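Local coordinates for protein hexokinase (Schistosoma mansoni, PDB 1BDG) that catalyses the ATP-dependent phosphorylation of glucose and other hexoses to hexose 6-phosphates, the first step of glycolysis, at residues L71-D74 and N79-V82; D197-L202 and E243-T248; V214-I217 and N223-Y226; E283-G288 and V371-Y376; S401-H406 and L429-D434. One frame throughout, in Å; residues are numbered along the deposited sequence.

Four of the five contacts belong to the large subdomain; interaction 1 is in the small one. Interactions 2 and 3 are the closest pair, their centres about 6 Å apart, and they share one sheet: N of I246 bonds to O of Y226, and the hydroxyl of T248 to O of V224. Both reach glucose, through D197 and N223, and interaction 4 grips it from another side with E283. Interaction 5 lies about 15 Å, centre to centre, from interaction 4, which it meets where L402 packs on V286 to G288. Interaction 1, about 18 Å between centres from interaction 5, still touches it through R81 and D434.

Interaction 1: residues L71-D74 and N79-V82; sequences LALD and NYRV
D74 and R81 lie side by side on neighbouring strands, their CB atoms 3.9 Å apart. The amide N of D74 gives a bent, weak hydrogen bond to O of R81 (2.8 Å, 121° at the hydrogen), and the same oxygen receives a CA-H contact from L73. The acid and the base do not close a salt bridge: OD2 of D74 stays 4.4 Å from NE of R81, near the guanidinium plane at its edge, while NH1 of R81 is taken by E98. L73 buries more than R81, second to D74. Its CD2 touches OH of Y80 at 3.2 Å and CG2 of V82 at 3.6 Å, so one methyl meets both Y80 and V82. L73 and V82 run alongside each other as a non-hydrogen-bonded pair and point the same way. CG anti to the backbone N (chi1 177°) brings the Y80 ring back beside strand 71-74, CD1 next to O of D74. Helix 112-129 packs on L73, Y80 and V82 through I119 and T122. The two strands, 176° apart in direction, form the beta hairpin of the small subdomain whose turn is predicted to bind ATP, as in the phosphate-binding hairpin of the actin-like ATPase fold.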
# COMPACT_ATOMS: atom_id res chain seq x y z
N LEU A 71 -21.64 3.00 -8.62
CA LEU A 71 -20.40 3.38 -9.29
C LEU A 71 -19.34 3.23 -8.22
O LEU A 71 -19.66 3.20 -7.03
CB LEU A 71 -20.44 4.84 -9.76
CG LEU A 71 -21.46 5.24 -10.83
CD1 LEU A 71 -21.29 6.70 -11.12
CD2 LEU A 71 -21.30 4.43 -12.10
N ALA A 72 -18.08 3.16 -8.61
CA ALA A 72 -17.00 3.03 -7.65
C ALA A 72 -15.73 3.53 -8.28
O ALA A 72 -15.41 3.15 -9.41
CB ALA A 72 -16.84 1.58 -7.25
N LEU A 73 -15.03 4.43 -7.59
CA LEU A 73 -13.78 4.97 -8.10
C LEU A 73 -12.65 4.37 -7.27
O LEU A 73 -12.89 3.85 -6.18
CB LEU A 73 -13.75 6.50 -7.96
CG LEU A 73 -14.68 7.37 -8.82
CD1 LEU A 73 -14.53 8.83 -8.44
CD2 LEU A 73 -14.34 7.19 -10.29
N ASP A 74 -11.42 4.45 -7.77
CA ASP A 74 -10.26 3.94 -7.04
C ASP A 74 -9.18 5.00 -7.20
O ASP A 74 -8.90 5.38 -8.33
CB ASP A 74 -9.76 2.61 -7.66
CG ASP A 74 -9.05 1.72 -6.65
OD1 ASP A 74 -8.54 2.24 -5.63
OD2 ASP A 74 -9.00 0.49 -6.87
N ASN A 79 -3.00 2.36 -10.26
CA ASN A 79 -3.76 2.98 -11.35
C ASN A 79 -5.24 3.28 -11.06
O ASN A 79 -5.97 2.51 -10.40
CB ASN A 79 -3.57 2.25 -12.69
CG ASN A 79 -3.75 0.76 -12.58
OD1 ASN A 79 -3.01 -0.01 -13.19
ND2 ASN A 79 -4.78 0.33 -11.87
N TYR A 80 -5.65 4.46 -11.53
CA TYR A 80 -6.99 4.99 -11.36
C TYR A 80 -8.10 4.19 -12.04
O TYR A 80 -8.27 4.26 -13.27
CB TYR A 80 -6.98 6.44 -11.87
CG TYR A 80 -8.31 7.13 -11.85
CD1 TYR A 80 -8.98 7.35 -10.67
CD2 TYR A 80 -8.93 7.51 -13.03
CE1 TYR A 80 -10.23 7.92 -10.65
CE2 TYR A 80 -10.18 8.09 -13.03
CZ TYR A 80 -10.83 8.29 -11.84
OH TYR A 80 -12.10 8.85 -11.84
N ARG A 81 -8.85 3.42 -11.26
CA ARG A 81 -9.95 2.64 -11.82
C ARG A 81 -11.31 3.26 -11.61
O ARG A 81 -11.64 3.74 -10.52
CB ARG A 81 -9.98 1.21 -11.28
CG ARG A 81 -9.02 0.23 -11.95
CD ARG A 81 -9.58 -1.20 -11.92
NE ARG A 81 -10.12 -1.56 -10.60
CZ ARG A 81 -10.65 -2.74 -10.30
NH1 ARG A 81 -10.72 -3.70 -11.22
NH2 ARG A 81 -11.05 -3.00 -9.05
N VAL A 82 -12.10 3.26 -12.68
CA VAL A 82 -13.45 3.78 -12.67
C VAL A 82 -14.33 2.58 -12.96
O VAL A 82 -14.28 2.03 -14.05
CB VAL A 82 -13.64 4.83 -13.76
CG1 VAL A 82 -15.12 5.13 -13.93
CG2 VAL A 82 -12.89 6.11 -13.36

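Interaction 2: residues D197-L202 and E243-T248; sequences DTVGTL and EVVINT. With GLC (alpha-D-glucopyranose), chain B.
Helix 197-206 packs on the sheet of the large subdomain; its first residue, D197, binds glucose, and the residues that follow, T198, V199 and L202, pack on strand 243-247. The apolar part centres on V245, which points at the helix, and with CG1 anti to the backbone N (chi1 177°) that methyl does the touching. It meets CG1 of V199 at 3.9 Å, the two valines crossing at a slant, and CD1 of L202 at 4.0 Å, tip to tip. At T198, nearer the sugar, the packing becomes polar: T198 and N247 cross at about a right angle. Each has its own partner, OG1 of T198 bonding to N196 and OD1 of N247 to ND2 of N223, while ND2 of N247 makes a weak bond to E249. D197 does not touch the strand. Its carboxylate takes two bonds from glucose instead, from O4 to OD1 (2.7 Å) and from O6 to OD2 (2.9 Å), and S144 also bonds to OD2. Behind it, O of D197 accepts from both N and OG1 of T201, the hydroxyl lying above the carbonyl plane at 3.0 Å. Accepting from O4 with one oxygen and from O6 with the other, D197 orients the sugar, and its carboxylate is itself fixed in rotation next to the 6-hydroxyl that hexokinases phosphorylate.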
# COMPACT_ATOMS: atom_id res chain seq x y z
N ASP A 197 -8.54 1.90 0.68
CA ASP A 197 -8.36 0.68 -0.09
C ASP A 197 -8.31 -0.58 0.78
O ASP A 197 -8.94 -1.57 0.43
CB ASP A 197 -7.16 0.75 -1.05
CG ASP A 197 -5.86 1.15 -0.38
OD1 ASP A 197 -5.70 1.01 0.84
OD2 ASP A 197 -4.95 1.60 -1.09
N THR A 198 -7.64 -0.53 1.92
CA THR A 198 -7.57 -1.71 2.79
C THR A 198 -8.97 -2.16 3.18
O THR A 198 -9.30 -3.35 3.09
CB THR A 198 -6.82 -1.40 4.05
OG1 THR A 198 -7.31 -0.17 4.57
CG2 THR A 198 -5.35 -1.29 3.77
N VAL A 199 -9.79 -1.19 3.57
CA VAL A 199 -11.18 -1.42 3.98
C VAL A 199 -11.94 -2.03 2.80
O VAL A 199 -12.60 -3.06 2.95
CB VAL A 199 -11.86 -0.10 4.46
CG1 VAL A 199 -13.19 -0.39 5.11
CG2 VAL A 199 -10.97 0.60 5.47
N GLY A 200 -11.78 -1.44 1.62
CA GLY A 200 -12.43 -1.95 0.43
C GLY A 200 -12.01 -3.38 0.18
O GLY A 200 -12.82 -4.22 -0.19
N THR A 201 -10.73 -3.68 0.38
CA THR A 201 -10.21 -5.02 0.18
C THR A 201 -10.83 -5.98 1.20
O THR A 201 -11.34 -7.03 0.83
CB THR A 201 -8.66 -5.03 0.26
OG1 THR A 201 -8.11 -4.17 -0.76
CG2 THR A 201 -8.11 -6.43 0.08
N LEU A 202 -10.82 -5.62 2.48
CA LEU A 202 -11.41 -6.49 3.51
C LEU A 202 -12.84 -6.84 3.09
O LEU A 202 -13.24 -7.99 3.19
CB LEU A 202 -11.39 -5.82 4.90
CG LEU A 202 -11.66 -6.71 6.13
CD1 LEU A 202 -11.22 -6.02 7.41
CD2 LEU A 202 -13.12 -7.12 6.22
N GLU A 243 -18.48 -4.09 16.56
CA GLU A 243 -17.22 -3.85 15.84
C GLU A 243 -17.16 -2.73 14.80
O GLU A 243 -18.19 -2.17 14.38
CB GLU A 243 -16.79 -5.16 15.16
CG GLU A 243 -16.93 -6.40 16.02
CD GLU A 243 -16.48 -7.65 15.30
OE1 GLU A 243 -17.07 -7.96 14.24
OE2 GLU A 243 -15.55 -8.32 15.79
N VAL A 244 -15.93 -2.46 14.36
CA VAL A 244 -15.62 -1.44 13.36
C VAL A 244 -14.31 -1.79 12.65
O VAL A 244 -13.37 -2.31 13.26
CB VAL A 244 -15.47 -0.03 13.98
CG1 VAL A 244 -14.18 0.06 14.80
CG2 VAL A 244 -15.50 1.03 12.89
N VAL A 245 -14.27 -1.56 11.35
CA VAL A 245 -13.07 -1.85 10.60
C VAL A 245 -12.14 -0.70 10.88
O VAL A 245 -12.52 0.45 10.71
CB VAL A 245 -13.36 -1.99 9.08
CG1 VAL A 245 -12.07 -2.23 8.31
CG2 VAL A 245 -14.30 -3.16 8.83
N ILE A 246 -10.96 -1.00 11.41
CA ILE A 246 -9.97 0.02 11.71
C ILE A 246 -8.96 0.17 10.58
O ILE A 246 -8.48 -0.83 10.06
CB ILE A 246 -9.19 -0.31 13.01
CG1 ILE A 246 -10.07 -0.09 14.24
CG2 ILE A 246 -7.95 0.56 13.13
CD1 ILE A 246 -10.23 1.35 14.63
N ASN A 247 -8.68 1.40 10.19
CA ASN A 247 -7.68 1.68 9.16
C ASN A 247 -6.43 2.05 9.96
O ASN A 247 -6.28 3.18 10.46
CB ASN A 247 -8.13 2.83 8.27
CG ASN A 247 -7.08 3.25 7.26
OD1 ASN A 247 -6.10 2.55 7.03
ND2 ASN A 247 -7.29 4.39 6.65
N THR A 248 -5.54 1.08 10.11
CA THR A 248 -4.32 1.23 10.88
C THR A 248 -3.46 2.37 10.38
O THR A 248 -3.05 3.22 11.16
CB THR A 248 -3.51 -0.06 10.88
OG1 THR A 248 -3.01 -0.31 9.56
CG2 THR A 248 -4.38 -1.22 11.31
C1 GLC B . -0.45 4.56 1.56
C2 GLC B . -1.68 5.33 2.04
C3 GLC B . -2.66 4.37 2.69
C4 GLC B . -3.00 3.26 1.71
C5 GLC B . -1.73 2.56 1.28
C6 GLC B . -1.99 1.48 0.25
O1 GLC B . 0.12 3.92 2.66
O2 GLC B . -1.31 6.32 3.00
O3 GLC B . -3.84 5.06 3.06
O4 GLC B . -3.88 2.35 2.32
O5 GLC B . -0.85 3.51 0.68
O6 GLC B . -2.03 2.00 -1.05

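Interaction 3: residues V214-I217 and N223-Y226; sequences VGLI and NVAY. With GLC (alpha-D-glucopyranose), chain B.
N223 and I217 face each other as a hydrogen-bonded pair at the sugar end of the hairpin. N of I217 reaches O of N223 at 2.9 Å, and N of N223 returns a bond to O of I217 at 3.1 Å. Both side chains meet glucose: ND2 of N223 donates to O4 at 3.0 Å (153° at the hydrogen), and CG2 of I217 rests against C6 at 3.3 Å. The amide of N223 reaches the sugar with CG anti to the backbone N (chi1 -170°). Further partners fix its rotation, since ND2 also donates to N247, and OD1 takes a bond from N of E249, with the hydroxyl of T248 close by. Farther along, N of G215 bonds to O of A225 at 2.8 Å. On the face of V214, L216, V224 and Y226, CG2 of V224 packs slantwise on CG1 of V214 and lies 4.2 Å from CB of L216. Helix 357-389 covers this face through I382 and I385; helix 197-206 lies over I217 and A225. Strand 393-399 adds the next neighbour through G397. The carboxamide is thus oriented by its partners, amino group to the sugar and oxygen toward N of E249, which suits it to recognising O4 as an acceptor, while the same O4 donates to D197.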
# COMPACT_ATOMS: atom_id res chain seq x y z
N VAL A 214 -9.09 -9.33 7.93
CA VAL A 214 -8.01 -8.39 7.64
C VAL A 214 -7.97 -8.04 6.15
O VAL A 214 -8.39 -8.83 5.31
CB VAL A 214 -6.64 -9.00 8.04
CG1 VAL A 214 -5.58 -7.95 8.02
CG2 VAL A 214 -6.71 -9.60 9.41
N GLY A 215 -7.49 -6.85 5.83
CA GLY A 215 -7.40 -6.43 4.44
C GLY A 215 -6.03 -5.83 4.25
O GLY A 215 -5.80 -4.69 4.63
N LEU A 216 -5.10 -6.60 3.68
CA LEU A 216 -3.73 -6.14 3.48
C LEU A 216 -3.39 -5.59 2.10
O LEU A 216 -3.67 -6.22 1.09
CB LEU A 216 -2.76 -7.27 3.82
CG LEU A 216 -1.26 -7.11 3.60
CD1 LEU A 216 -0.69 -5.99 4.47
CD2 LEU A 216 -0.57 -8.42 3.91
N ILE A 217 -2.72 -4.44 2.07
CA ILE A 217 -2.30 -3.82 0.81
C ILE A 217 -0.77 -3.69 0.77
O ILE A 217 -0.19 -2.99 1.58
CB ILE A 217 -2.90 -2.41 0.60
CG1 ILE A 217 -4.40 -2.49 0.34
CG2 ILE A 217 -2.21 -1.73 -0.55
CD1 ILE A 217 -4.76 -3.20 -0.95
N ASN A 223 -0.32 -0.94 3.88
CA ASN A 223 -1.28 -0.59 4.92
C ASN A 223 -2.20 -1.79 5.14
O ASN A 223 -2.38 -2.60 4.24
CB ASN A 223 -2.10 0.63 4.51
CG ASN A 223 -2.93 1.17 5.63
OD1 ASN A 223 -2.86 0.69 6.75
ND2 ASN A 223 -3.74 2.18 5.35
N VAL A 224 -2.74 -1.92 6.34
CA VAL A 224 -3.64 -3.01 6.68
C VAL A 224 -4.85 -2.43 7.40
O VAL A 224 -4.78 -1.33 7.98
CB VAL A 224 -2.97 -4.02 7.63
CG1 VAL A 224 -3.08 -3.57 9.06
CG2 VAL A 224 -3.60 -5.37 7.47
N ALA A 225 -5.95 -3.17 7.37
CA ALA A 225 -7.17 -2.78 8.03
C ALA A 225 -7.67 -4.08 8.61
O ALA A 225 -7.44 -5.13 8.02
CB ALA A 225 -8.15 -2.26 7.01
N TYR A 226 -8.31 -4.03 9.77
CA TYR A 226 -8.80 -5.24 10.40
C TYR A 226 -10.08 -4.99 11.21
O TYR A 226 -10.40 -3.85 11.52
CB TYR A 226 -7.68 -5.85 11.28
CG TYR A 226 -7.40 -5.08 12.55
CD1 TYR A 226 -6.62 -3.94 12.53
CD2 TYR A 226 -7.99 -5.46 13.76
CE1 TYR A 226 -6.43 -3.18 13.70
CE2 TYR A 226 -7.81 -4.72 14.92
CZ TYR A 226 -7.04 -3.58 14.89
OH TYR A 226 -6.89 -2.83 16.03
C1 GLC B . -0.45 4.56 1.56
C2 GLC B . -1.68 5.33 2.04
C3 GLC B . -2.66 4.37 2.69
C4 GLC B . -3.00 3.26 1.71
C5 GLC B . -1.73 2.56 1.28
C6 GLC B . -1.99 1.48 0.25
O1 GLC B . 0.12 3.92 2.66
O2 GLC B . -1.31 6.32 3.00
O3 GLC B . -3.84 5.06 3.06
O4 GLC B . -3.88 2.35 2.32
O5 GLC B . -0.85 3.51 0.68
O6 GLC B . -2.03 2.00 -1.05

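Interaction 4: residues E283-G288 and V371-Y376; sequences EKMVSG and VKRAAY. With GLC (alpha-D-glucopyranose), chain B.
M285 and R373 cross at about a right angle, the methionine lying over one face of the guanidinium group. CE of M285 comes to 3.8 Å from NH1 of R373, and CG sits above the same flat group, toward its rim. The arginine bends at chi3 (67°), which turns its head back toward the short helix, and NH1 is then held by a salt bridge to D267. A water lies at the guanidinium edge, in its plane; it donates to O of M285 at 2.7 Å and accepts from NE of R373 at 3.3 Å, bridging the backbone of M285 to the arginine side chain where no direct hydrogen bond crosses. Beside this, A374 and V286 allow a close approach, their CA atoms 4.4 Å apart. CB of A374 rests 3.9 Å from O of M285, and CG1 of V286 rests 3.9 Å from O of A374. E283 faces the other way: its extended side chain brings OE2 to O1 of glucose, which donates at 2.7 Å, and N of T222 bonds to the same oxygen. The short helix that carries E283 thus backs onto helix 357-389, whose L377 and A378 extend the packing, while helix 288-304 adds L291 against A374 and L294 against R373.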
# COMPACT_ATOMS: atom_id res chain seq x y z
N GLU A 283 6.58 2.37 5.70
CA GLU A 283 6.17 2.10 4.33
C GLU A 283 7.34 2.13 3.35
O GLU A 283 7.40 1.33 2.42
CB GLU A 283 5.12 3.10 3.87
CG GLU A 283 4.87 3.05 2.37
CD GLU A 283 3.72 3.90 1.95
OE1 GLU A 283 3.92 5.12 1.80
OE2 GLU A 283 2.62 3.35 1.79
N LYS A 284 8.24 3.07 3.56
CA LYS A 284 9.40 3.23 2.70
C LYS A 284 10.36 2.04 2.75
O LYS A 284 11.25 1.93 1.90
CB LYS A 284 10.10 4.54 3.05
CG LYS A 284 9.29 5.74 2.63
CD LYS A 284 9.74 7.01 3.30
CE LYS A 284 9.54 8.20 2.39
NZ LYS A 284 8.58 9.20 2.88
N MET A 285 10.19 1.18 3.75
CA MET A 285 11.02 -0.01 3.91
C MET A 285 10.35 -1.20 3.25
O MET A 285 11.01 -2.16 2.89
CB MET A 285 11.24 -0.36 5.39
CG MET A 285 12.02 0.67 6.24
SD MET A 285 11.92 0.36 8.03
CE MET A 285 13.34 -0.61 8.34
N VAL A 286 9.05 -1.08 3.02
CA VAL A 286 8.21 -2.16 2.47
C VAL A 286 7.57 -2.05 1.07
O VAL A 286 7.67 -2.99 0.28
CB VAL A 286 7.07 -2.48 3.48
CG1 VAL A 286 6.22 -3.63 3.00
CG2 VAL A 286 7.64 -2.80 4.83
N SER A 287 6.91 -0.93 0.77
CA SER A 287 6.20 -0.76 -0.49
C SER A 287 6.92 -0.66 -1.83
O SER A 287 8.07 -0.22 -1.93
CB SER A 287 5.25 0.42 -0.36
OG SER A 287 5.96 1.65 -0.38
N GLY A 288 6.15 -0.95 -2.87
CA GLY A 288 6.63 -0.93 -4.24
C GLY A 288 7.12 0.40 -4.80
O GLY A 288 7.92 0.42 -5.72
N VAL A 371 14.54 -6.69 -1.09
CA VAL A 371 13.26 -7.37 -1.27
C VAL A 371 12.95 -8.40 -0.19
O VAL A 371 11.79 -8.61 0.14
CB VAL A 371 13.17 -7.99 -2.71
CG1 VAL A 371 12.47 -9.34 -2.68
CG2 VAL A 371 12.44 -7.01 -3.65
N LYS A 372 13.99 -9.02 0.36
CA LYS A 372 13.84 -10.02 1.42
C LYS A 372 13.32 -9.39 2.71
O LYS A 372 12.39 -9.91 3.34
CB LYS A 372 15.18 -10.69 1.70
CG LYS A 372 15.35 -12.05 1.09
CD LYS A 372 15.89 -13.08 2.10
N ARG A 373 13.93 -8.28 3.11
CA ARG A 373 13.54 -7.56 4.31
C ARG A 373 12.16 -6.93 4.15
O ARG A 373 11.42 -6.77 5.13
CB ARG A 373 14.54 -6.46 4.59
CG ARG A 373 14.23 -5.62 5.81
CD ARG A 373 15.16 -4.44 5.90
NE ARG A 373 14.95 -3.48 4.82
CZ ARG A 373 15.38 -2.23 4.84
NH1 ARG A 373 16.05 -1.76 5.88
NH2 ARG A 373 15.12 -1.43 3.82
N ALA A 374 11.82 -6.54 2.93
CA ALA A 374 10.55 -5.92 2.63
C ALA A 374 9.44 -6.88 3.00
O ALA A 374 8.61 -6.57 3.86
CB ALA A 374 10.48 -5.60 1.17
N ALA A 375 9.47 -8.07 2.41
CA ALA A 375 8.47 -9.11 2.66
C ALA A 375 8.38 -9.42 4.15
O ALA A 375 7.32 -9.32 4.75
CB ALA A 375 8.79 -10.38 1.87
N TYR A 376 9.52 -9.74 4.76
CA TYR A 376 9.56 -10.04 6.18
C TYR A 376 8.94 -8.93 7.02
O TYR A 376 8.27 -9.21 8.01
CB TYR A 376 11.00 -10.28 6.62
CG TYR A 376 11.57 -11.58 6.14
CD1 TYR A 376 10.74 -12.60 5.67
CD2 TYR A 376 12.93 -11.82 6.18
CE1 TYR A 376 11.26 -13.81 5.25
CE2 TYR A 376 13.46 -13.03 5.76
CZ TYR A 376 12.61 -14.02 5.30
OH TYR A 376 13.12 -15.21 4.87
C1 GLC B . -0.45 4.56 1.56
C2 GLC B . -1.68 5.33 2.04
C3 GLC B . -2.66 4.37 2.69
C4 GLC B . -3.00 3.26 1.71
C5 GLC B . -1.73 2.56 1.28
C6 GLC B . -1.99 1.48 0.25
O1 GLC B . 0.12 3.92 2.66
O2 GLC B . -1.31 6.32 3.00
O3 GLC B . -3.84 5.06 3.06
O4 GLC B . -3.88 2.35 2.32
O5 GLC B . -0.85 3.51 0.68
O6 GLC B . -2.03 2.00 -1.05
O HOH W 1 13.20 -3.50 2.06

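Interaction 5: residues S401-H406 and L429-D434; sequences SLYKFH and LRLSED
Y403 and K404, successive residues of one helix, both meet a single methyl, CD1 of L431, on a strand that runs almost square to them. The helix 401-405 follows strand 393-399 in the large subdomain, which has the actin-like ATPase fold, and its residues belong to the ATP site by similarity to relatives. Residues 429-431 of the edge strand run at 87° to it. The CB of Y403 faces the strand, and CG anti to the backbone N (chi1 174°) carries the ring on, slantwise, to L431. CE2 meets CD1 of L431 at 3.5 Å and CB of L431 at 3.6 Å. On the other side of the ring, CE1 lies 4.5 Å from CD1 of L429, so the two leucines, alternate residues on one side of the strand, flank the tyrosine. V398 and C410 also touch Y403, and helix 409-420 packs on L429 through M413 and T414. K404 crosses L431 at about a right angle and gives it only its aliphatic part. Its chain then bends at chi3 (-88°), and NZ forms a salt bridge with D399. Past the strand, S432 centres an inverse gamma turn and packs on T201 and S204 of helix 197-206. Within the contact, the lysine's share of the L431 methyl is the looser one, CG of K404 lying 3.8 Å from CD1.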
# COMPACT_ATOMS: atom_id res chain seq x y z
N SER A 401 0.94 -4.86 -6.15
CA SER A 401 1.96 -5.34 -7.07
C SER A 401 3.00 -6.23 -6.43
O SER A 401 3.49 -7.17 -7.05
CB SER A 401 2.70 -4.15 -7.65
OG SER A 401 1.77 -3.13 -7.96
N LEU A 402 3.38 -5.89 -5.21
CA LEU A 402 4.39 -6.67 -4.53
C LEU A 402 3.96 -8.12 -4.36
O LEU A 402 4.68 -9.05 -4.73
CB LEU A 402 4.78 -6.01 -3.22
CG LEU A 402 5.87 -4.99 -3.50
CD1 LEU A 402 6.44 -4.46 -2.20
CD2 LEU A 402 6.99 -5.67 -4.29
N TYR A 403 2.75 -8.30 -3.85
CA TYR A 403 2.21 -9.61 -3.64
C TYR A 403 2.08 -10.28 -5.01
O TYR A 403 2.60 -11.37 -5.22
CB TYR A 403 0.82 -9.51 -2.96
CG TYR A 403 0.10 -10.84 -2.81
CD1 TYR A 403 0.38 -11.70 -1.75
CD2 TYR A 403 -0.83 -11.25 -3.78
CE1 TYR A 403 -0.24 -12.95 -1.64
CE2 TYR A 403 -1.46 -12.49 -3.68
CZ TYR A 403 -1.17 -13.33 -2.61
OH TYR A 403 -1.82 -14.54 -2.50
N LYS A 404 1.45 -9.59 -5.95
CA LYS A 404 1.20 -10.12 -7.29
C LYS A 404 2.34 -10.43 -8.23
O LYS A 404 2.50 -11.58 -8.66
CB LYS A 404 0.21 -9.21 -8.02
CG LYS A 404 -1.18 -9.36 -7.50
CD LYS A 404 -2.19 -8.58 -8.30
CE LYS A 404 -2.33 -7.18 -7.79
NZ LYS A 404 -3.65 -6.65 -8.23
N PHE A 405 3.14 -9.42 -8.55
CA PHE A 405 4.22 -9.54 -9.51
C PHE A 405 5.59 -9.97 -9.00
O PHE A 405 6.51 -10.11 -9.81
CB PHE A 405 4.40 -8.21 -10.25
CG PHE A 405 3.13 -7.65 -10.84
CD1 PHE A 405 2.49 -8.29 -11.89
CD2 PHE A 405 2.56 -6.49 -10.33
CE1 PHE A 405 1.31 -7.78 -12.43
CE2 PHE A 405 1.38 -5.97 -10.87
CZ PHE A 405 0.76 -6.62 -11.92
N HIS A 406 5.73 -10.20 -7.70
CA HIS A 406 7.06 -10.55 -7.19
C HIS A 406 7.34 -11.98 -6.72
O HIS A 406 6.76 -12.46 -5.75
CB HIS A 406 7.49 -9.50 -6.14
CG HIS A 406 7.75 -8.15 -6.74
ND1 HIS A 406 8.92 -7.45 -6.54
CD2 HIS A 406 7.00 -7.38 -7.56
CE1 HIS A 406 8.89 -6.32 -7.22
NE2 HIS A 406 7.73 -6.25 -7.85
N LEU A 429 -3.54 -16.30 3.37
CA LEU A 429 -3.63 -15.16 2.47
C LEU A 429 -4.49 -15.47 1.25
O LEU A 429 -4.16 -16.37 0.47
CB LEU A 429 -2.23 -14.70 2.05
CG LEU A 429 -1.38 -14.11 3.19
CD1 LEU A 429 0.03 -13.81 2.72
CD2 LEU A 429 -2.04 -12.86 3.72
N ARG A 430 -5.58 -14.74 1.08
CA ARG A 430 -6.50 -14.94 -0.03
C ARG A 430 -6.45 -13.66 -0.88
O ARG A 430 -6.89 -12.60 -0.43
CB ARG A 430 -7.90 -15.17 0.53
CG ARG A 430 -8.99 -15.61 -0.47
CD ARG A 430 -10.32 -15.82 0.27
NE ARG A 430 -11.21 -16.79 -0.38
CZ ARG A 430 -11.77 -16.62 -1.58
NH1 ARG A 430 -11.55 -15.50 -2.26
NH2 ARG A 430 -12.55 -17.57 -2.10
N LEU A 431 -5.84 -13.73 -2.06
CA LEU A 431 -5.74 -12.56 -2.94
C LEU A 431 -7.11 -12.02 -3.30
O LEU A 431 -8.02 -12.79 -3.61
CB LEU A 431 -4.97 -12.90 -4.23
CG LEU A 431 -5.21 -11.97 -5.42
CD1 LEU A 431 -4.01 -11.09 -5.66
CD2 LEU A 431 -5.50 -12.78 -6.66
N SER A 432 -7.25 -10.70 -3.25
CA SER A 432 -8.51 -10.03 -3.57
C SER A 432 -8.64 -9.74 -5.08
O SER A 432 -8.59 -8.58 -5.54
CB SER A 432 -8.58 -8.74 -2.77
OG SER A 432 -9.73 -8.00 -3.11
N GLU A 433 -8.90 -10.81 -5.82
CA GLU A 433 -9.02 -10.79 -7.27
C GLU A 433 -9.70 -9.63 -7.96
O GLU A 433 -9.11 -9.02 -8.85
CB GLU A 433 -9.67 -12.08 -7.73
CG GLU A 433 -8.69 -13.09 -8.32
CD GLU A 433 -9.36 -14.42 -8.60
OE1 GLU A 433 -10.19 -14.49 -9.54
OE2 GLU A 433 -9.06 -15.40 -7.86
N ASP A 434 -10.94 -9.32 -7.57
CA ASP A 434 -11.74 -8.26 -8.21
C ASP A 434 -11.52 -6.84 -7.66
O ASP A 434 -12.38 -5.96 -7.83
CB ASP A 434 -13.23 -8.63 -8.16